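Glial cell-derived neurotrophic factor (Rattus norvegicus, PDB 1AGQ) acts as a neurotrophic growth factor of the cystine-knot superfamily, probably signalling to neurons by binding cell-surface receptors. Local coordinates at residues A107-L112 with S128-G133; R67-S72 with C103-F108. All coordinates share one frame; numbering follows the deposited sequence.

Contact 1: A107-L112 with S128-G133; sequences AFDDDL and SAKRCG
A classic beta bulge interrupts the antiparallel pairing of strands 103-108 and 129-134, with Lys130 and Arg131 both facing Ala107. The carbonyl oxygen of Ala107 takes two N-H groups from the same face of its plane: Lys130 N lies 2.8 Å from Ala107 O, and Arg131 N lies 3.3 Å from it. The Ala107 methyl, CB, packs 3.6 Å from Arg131 NE, meeting the guanidinium obliquely. Beyond the bulge the pairing has slipped by one residue. Asp109 N gives an almost straight bond (168°) of 2.7 Å to Ser128 O, and that oxygen also lies at the edge of the Phe108 ring, 3.3 Å from Phe108 CD1. With CG beside its backbone N (chi1 -82°), Asp109 brings OD2 to Ser128, whose OG donates to it at 2.9 Å, on the anti side and 28° out of the carboxylate plane. Asp109 OD1 forms a salt bridge with Arg67, whose backbone N is hydrogen-bonded to Ser128 OG. Were Asp109 replaced by an alanine, Ser128 OG would probably lose its acceptor and the Arg67 guanidinium its acidic mate. Two backbone donors on one carbonyl mark this classic bulge, where both chains turn a corner in the TGF-beta-like cystine-knot fold.

Contact 2: R67-S72 with C103-F108; sequences RYCSGS and CRPVAF
The cystine knot, the defining core of this growth factor, is where Cys69 and Ser70 meet Cys103 and Pro105. Two disulfides, Cys69-Cys132 and Cys73-Cys134, close a ring with the backbone between their half-cystines, and the third, Cys42-Cys103, threads it; this contact supplies one half-cystine of the ring and one of the threading bond. Strands 67-70 and 103-105 run roughly antiparallel (153°), but they pack through side chains and sulfur instead of pairing their backbones.

Cys103 reaches across with its sulfur. With SG anti to its own backbone N (chi1 -177°), it lies against the opposite backbone, 3.4 Å from Ser70 N, and 3.9 Å from Cys69 CB. Behind it, Cys103 CB rests 3.5 Å from Gly71 O. Glycine suits that position: at a phi of 138° a side chain would be jammed against the preceding carbonyl oxygen. From the other strand Cys69 SG settles over the start of the proline, 3.6 Å from Pro105 N, and 4.1 Å from Pro105 CG, so that apolar ring atoms and sulfur pack together in a buried setting. Pro105 CB also sits above one face of the Phe108 ring, offset toward its rim.

A second subunit comes in close here. Tyr80 of that subunit bonds through its hydroxyl to Cys69 N and packs on Pro105, while Arg104, whose CB points away from strand 67-70, forms salt bridges with the terminal carboxylate of Ile135 and with Asp81 of the same neighbouring subunit. At the Gly71 end of the contact one water links the two chain segments: it donates to Gly71 O at 2.8 Å and accepts from Cys103 N at 3.0 Å.

In the fold
Contacts 1 and 2 share Ala107 and Phe108, and their centres are about 8 Å apart. Strand 103-108 serves both: its beginning packs against 67-72 in the knot, and its end pairs with 128-133 at the bulge. The most direct tie is the disulfide, with Cys132 SG of contact 1 2.0 Å from Cys69 SG of contact 2. Beside it, Ala129 CB packs 3.6 Å from the same Cys69 SG. The strand pairing carries on between them through a probable hydrogen bond, Val106 N to Arg131 O, at 2.8 Å. Arg67 adds a polar tie, hydrogen-bonding through NE to Ala129 O. The bulged finger thus grows directly out of the cystine knot.

Contact 1: A107-L112 with S128-G133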
loop_
_atom_site.group_PDB
_atom_site.type_symbol
_atom_site.label_atom_id
_atom_site.label_comp_id
_atom_site.label_asym_id
_atom_site.label_seq_id
_atom_site.Cartn_x
_atom_site.Cartn_y
_atom_site.Cartn_z
ATOM N N ALA B 107 -0.785 -9.204 -10.202
ATOM C CA ALA B 107 -2.023 -9.930 -10.448
ATOM C C ALA B 107 -2.857 -9.064 -11.396
ATOM O O ALA B 107 -2.789 -7.836 -11.348
ATOM C CB ALA B 107 -2.762 -10.159 -9.150
ATOM N N PHE B 108 -3.634 -9.709 -12.257
ATOM C CA PHE B 108 -4.452 -8.984 -13.229
ATOM C C PHE B 108 -5.942 -9.233 -12.991
ATOM O O PHE B 108 -6.352 -10.272 -12.452
ATOM C CB PHE B 108 -4.074 -9.422 -14.658
ATOM C CG PHE B 108 -2.755 -8.878 -15.138
ATOM C CD1 PHE B 108 -2.665 -7.600 -15.680
ATOM C CD2 PHE B 108 -1.585 -9.643 -15.023
ATOM C CE1 PHE B 108 -1.433 -7.077 -16.103
ATOM C CE2 PHE B 108 -0.351 -9.126 -15.443
ATOM C CZ PHE B 108 -0.274 -7.844 -15.982
ATOM N N ASP B 109 -6.763 -8.263 -13.374
ATOM C CA ASP B 109 -8.198 -8.407 -13.217
ATOM C C ASP B 109 -8.584 -9.589 -14.099
ATOM O O ASP B 109 -7.815 -10.008 -14.967
ATOM C CB ASP B 109 -8.930 -7.149 -13.707
ATOM C CG ASP B 109 -8.965 -6.043 -12.676
ATOM O OD1 ASP B 109 -8.973 -6.334 -11.456
ATOM O OD2 ASP B 109 -8.986 -4.866 -13.083
ATOM N N ASP B 110 -9.782 -10.117 -13.896
ATOM C CA ASP B 110 -10.231 -11.239 -14.700
ATOM C C ASP B 110 -10.450 -10.798 -16.143
ATOM O O ASP B 110 -10.697 -9.617 -16.416
ATOM C CB ASP B 110 -11.538 -11.814 -14.134
ATOM C CG ASP B 110 -11.355 -12.429 -12.747
ATOM O OD1 ASP B 110 -10.368 -13.164 -12.545
ATOM O OD2 ASP B 110 -12.198 -12.183 -11.859
ATOM N N ASP B 111 -10.330 -11.759 -17.059
ATOM C CA ASP B 111 -10.547 -11.523 -18.485
ATOM C C ASP B 111 -11.891 -10.799 -18.644
ATOM O O ASP B 111 -12.833 -11.079 -17.902
ATOM C CB ASP B 111 -10.608 -12.861 -19.235
ATOM C CG ASP B 111 -9.254 -13.555 -19.318
ATOM O OD1 ASP B 111 -8.243 -12.959 -18.915
ATOM O OD2 ASP B 111 -9.204 -14.718 -19.800
ATOM N N LEU B 112 -11.962 -9.856 -19.581
ATOM C CA LEU B 112 -13.195 -9.118 -19.843
ATOM C C LEU B 112 -13.653 -9.575 -21.232
ATOM O O LEU B 112 -12.920 -9.414 -22.209
ATOM C CB LEU B 112 -12.939 -7.597 -19.843
ATOM C CG LEU B 112 -14.067 -6.767 -20.476
ATOM C CD1 LEU B 112 -15.366 -7.016 -19.735
ATOM C CD2 LEU B 112 -13.710 -5.297 -20.450
ATOM N N SER B 128 -5.774 -5.227 -17.137
ATOM C CA SER B 128 -5.941 -4.332 -16.014
ATOM C C SER B 128 -5.328 -4.940 -14.755
ATOM O O SER B 128 -5.434 -6.147 -14.519
ATOM C CB SER B 128 -7.431 -4.069 -15.793
ATOM O OG SER B 128 -7.631 -2.985 -14.907
ATOM N N ALA B 129 -4.712 -4.093 -13.938
ATOM C CA ALA B 129 -4.092 -4.580 -12.710
ATOM C C ALA B 129 -5.111 -4.871 -11.609
ATOM O O ALA B 129 -6.111 -4.160 -11.457
ATOM C CB ALA B 129 -3.073 -3.565 -12.205
ATOM N N LYS B 130 -4.837 -5.922 -10.844
ATOM C CA LYS B 130 -5.663 -6.298 -9.711
ATOM C C LYS B 130 -4.835 -6.030 -8.440
ATOM O O LYS B 130 -5.357 -5.579 -7.420
ATOM C CB LYS B 130 -6.005 -7.787 -9.802
ATOM C CG LYS B 130 -6.839 -8.313 -8.664
ATOM C CD LYS B 130 -7.409 -9.673 -9.063
ATOM C CE LYS B 130 -8.108 -10.354 -7.903
ATOM N NZ LYS B 130 -8.359 -11.794 -8.195
ATOM N N ARG B 131 -3.534 -6.317 -8.524
ATOM C CA ARG B 131 -2.603 -6.137 -7.397
ATOM C C ARG B 131 -1.299 -5.611 -7.963
ATOM O O ARG B 131 -0.892 -6.034 -9.037
ATOM C CB ARG B 131 -2.305 -7.481 -6.734
ATOM C CG ARG B 131 -3.229 -7.901 -5.619
ATOM C CD ARG B 131 -2.579 -9.023 -4.802
ATOM N NE ARG B 131 -2.218 -10.187 -5.615
ATOM C CZ ARG B 131 -1.017 -10.766 -5.612
ATOM N NH1 ARG B 131 -0.048 -10.295 -4.838
ATOM N NH2 ARG B 131 -0.779 -11.819 -6.388
ATOM N N CYS B 132 -0.643 -4.721 -7.223
ATOM C CA CYS B 132 0.625 -4.110 -7.634
ATOM C C CYS B 132 1.783 -4.609 -6.782
ATOM O O CYS B 132 1.594 -4.927 -5.610
ATOM C CB CYS B 132 0.539 -2.598 -7.488
ATOM S SG CYS B 132 -0.717 -1.898 -8.586
ATOM N N GLY B 133 2.975 -4.677 -7.364
ATOM C CA GLY B 133 4.128 -5.132 -6.598
ATOM C C GLY B 133 5.426 -4.739 -7.268
ATOM O O GLY B 133 5.463 -4.461 -8.471
HETATM O O HOH W 1 -6.924 -8.219 -16.686
#

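Contact 2: R67-S72 with C103-F108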
loop_
_atom_site.group_PDB
_atom_site.type_symbol
_atom_site.label_atom_id
_atom_site.label_comp_id
_atom_site.label_asym_id
_atom_site.label_seq_id
_atom_site.Cartn_x
_atom_site.Cartn_y
_atom_site.Cartn_z
ATOM N N ARG B 67 -7.184 -0.317 -14.121
ATOM C CA ARG B 67 -6.298 -0.039 -12.995
ATOM C C ARG B 67 -4.851 -0.272 -13.388
ATOM O O ARG B 67 -4.533 -1.199 -14.110
ATOM C CB ARG B 67 -6.675 -0.902 -11.796
ATOM C CG ARG B 67 -8.106 -0.633 -11.369
ATOM C CD ARG B 67 -8.370 -1.203 -9.995
ATOM N NE ARG B 67 -8.413 -2.660 -10.026
ATOM C CZ ARG B 67 -8.893 -3.398 -9.033
ATOM N NH1 ARG B 67 -9.354 -2.797 -7.944
ATOM N NH2 ARG B 67 -8.949 -4.724 -9.135
ATOM N N TYR B 68 -3.987 0.631 -12.942
ATOM C CA TYR B 68 -2.583 0.523 -13.268
ATOM C C TYR B 68 -1.759 0.726 -12.013
ATOM O O TYR B 68 -2.241 1.303 -11.039
ATOM C CB TYR B 68 -2.204 1.549 -14.343
ATOM C CG TYR B 68 -2.347 2.990 -13.929
ATOM C CD1 TYR B 68 -3.571 3.638 -14.025
ATOM C CD2 TYR B 68 -1.244 3.730 -13.487
ATOM C CE1 TYR B 68 -3.708 4.992 -13.702
ATOM C CE2 TYR B 68 -1.375 5.099 -13.158
ATOM C CZ TYR B 68 -2.609 5.720 -13.270
ATOM O OH TYR B 68 -2.770 7.056 -12.915
ATOM N N CYS B 69 -0.520 0.239 -12.065
ATOM C CA CYS B 69 0.436 0.299 -10.965
ATOM C C CYS B 69 1.521 1.333 -11.240
ATOM O O CYS B 69 2.029 1.458 -12.368
ATOM C CB CYS B 69 1.084 -1.079 -10.798
ATOM S SG CYS B 69 -0.085 -2.413 -10.456
ATOM N N SER B 70 1.869 2.089 -10.210
ATOM C CA SER B 70 2.906 3.095 -10.339
ATOM C C SER B 70 3.397 3.506 -8.962
ATOM O O SER B 70 2.666 3.409 -7.980
ATOM C CB SER B 70 2.382 4.310 -11.108
ATOM O OG SER B 70 1.410 5.022 -10.367
ATOM N N GLY B 71 4.640 3.966 -8.904
ATOM C CA GLY B 71 5.220 4.371 -7.634
ATOM C C GLY B 71 6.659 3.881 -7.541
ATOM O O GLY B 71 7.150 3.213 -8.449
ATOM N N SER B 72 7.317 4.191 -6.426
ATOM C CA SER B 72 8.717 3.823 -6.203
ATOM C C SER B 72 8.954 2.411 -5.684
ATOM O O SER B 72 8.144 1.868 -4.925
ATOM C CB SER B 72 9.353 4.818 -5.225
ATOM N N CYS B 103 7.437 -0.996 -10.274
ATOM C CA CYS B 103 6.081 -1.155 -9.751
ATOM C C CYS B 103 5.200 -1.593 -10.922
ATOM O O CYS B 103 4.973 -0.823 -11.847
ATOM C CB CYS B 103 5.613 0.175 -9.157
ATOM S SG CYS B 103 3.965 0.077 -8.398
ATOM N N ARG B 104 4.728 -2.831 -10.869
ATOM C CA ARG B 104 3.935 -3.456 -11.929
ATOM C C ARG B 104 2.847 -4.361 -11.376
ATOM O O ARG B 104 2.808 -4.664 -10.182
ATOM C CB ARG B 104 4.872 -4.304 -12.800
ATOM C CG ARG B 104 6.032 -3.532 -13.383
ATOM C CD ARG B 104 5.625 -2.930 -14.715
ATOM N NE ARG B 104 5.159 -3.986 -15.603
ATOM C CZ ARG B 104 4.496 -3.761 -16.728
ATOM N NH1 ARG B 104 4.209 -2.550 -17.116
ATOM N NH2 ARG B 104 4.130 -4.827 -17.476
ATOM N N PRO B 105 1.907 -4.800 -12.246
ATOM C CA PRO B 105 0.875 -5.687 -11.709
ATOM C C PRO B 105 1.473 -7.044 -11.374
ATOM O O PRO B 105 2.262 -7.591 -12.150
ATOM C CB PRO B 105 -0.140 -5.809 -12.859
ATOM C CG PRO B 105 0.215 -4.683 -13.812
ATOM C CD PRO B 105 1.697 -4.491 -13.659
ATOM N N VAL B 106 1.108 -7.574 -10.210
ATOM C CA VAL B 106 1.564 -8.891 -9.788
ATOM C C VAL B 106 0.374 -9.818 -9.992
ATOM O O VAL B 106 0.487 -11.045 -9.977
ATOM C CB VAL B 106 2.037 -8.871 -8.304
ATOM C CG1 VAL B 106 3.327 -8.082 -8.207
ATOM C CG2 VAL B 106 1.001 -8.221 -7.408
ATOM N N ALA B 107 -0.785 -9.204 -10.202
ATOM C CA ALA B 107 -2.023 -9.930 -10.448
ATOM C C ALA B 107 -2.857 -9.064 -11.396
ATOM O O ALA B 107 -2.789 -7.836 -11.348
ATOM C CB ALA B 107 -2.762 -10.159 -9.150
ATOM N N PHE B 108 -3.634 -9.709 -12.257
ATOM C CA PHE B 108 -4.452 -8.984 -13.229
ATOM C C PHE B 108 -5.942 -9.233 -12.991
ATOM O O PHE B 108 -6.352 -10.272 -12.452
ATOM C CB PHE B 108 -4.074 -9.422 -14.658
ATOM C CG PHE B 108 -2.755 -8.878 -15.138
ATOM C CD1 PHE B 108 -2.665 -7.600 -15.680
ATOM C CD2 PHE B 108 -1.585 -9.643 -15.023
ATOM C CE1 PHE B 108 -1.433 -7.077 -16.103
ATOM C CE2 PHE B 108 -0.351 -9.126 -15.443
ATOM C CZ PHE B 108 -0.274 -7.844 -15.982
HETATM O O HOH W 2 8.711 1.711 -10.205
#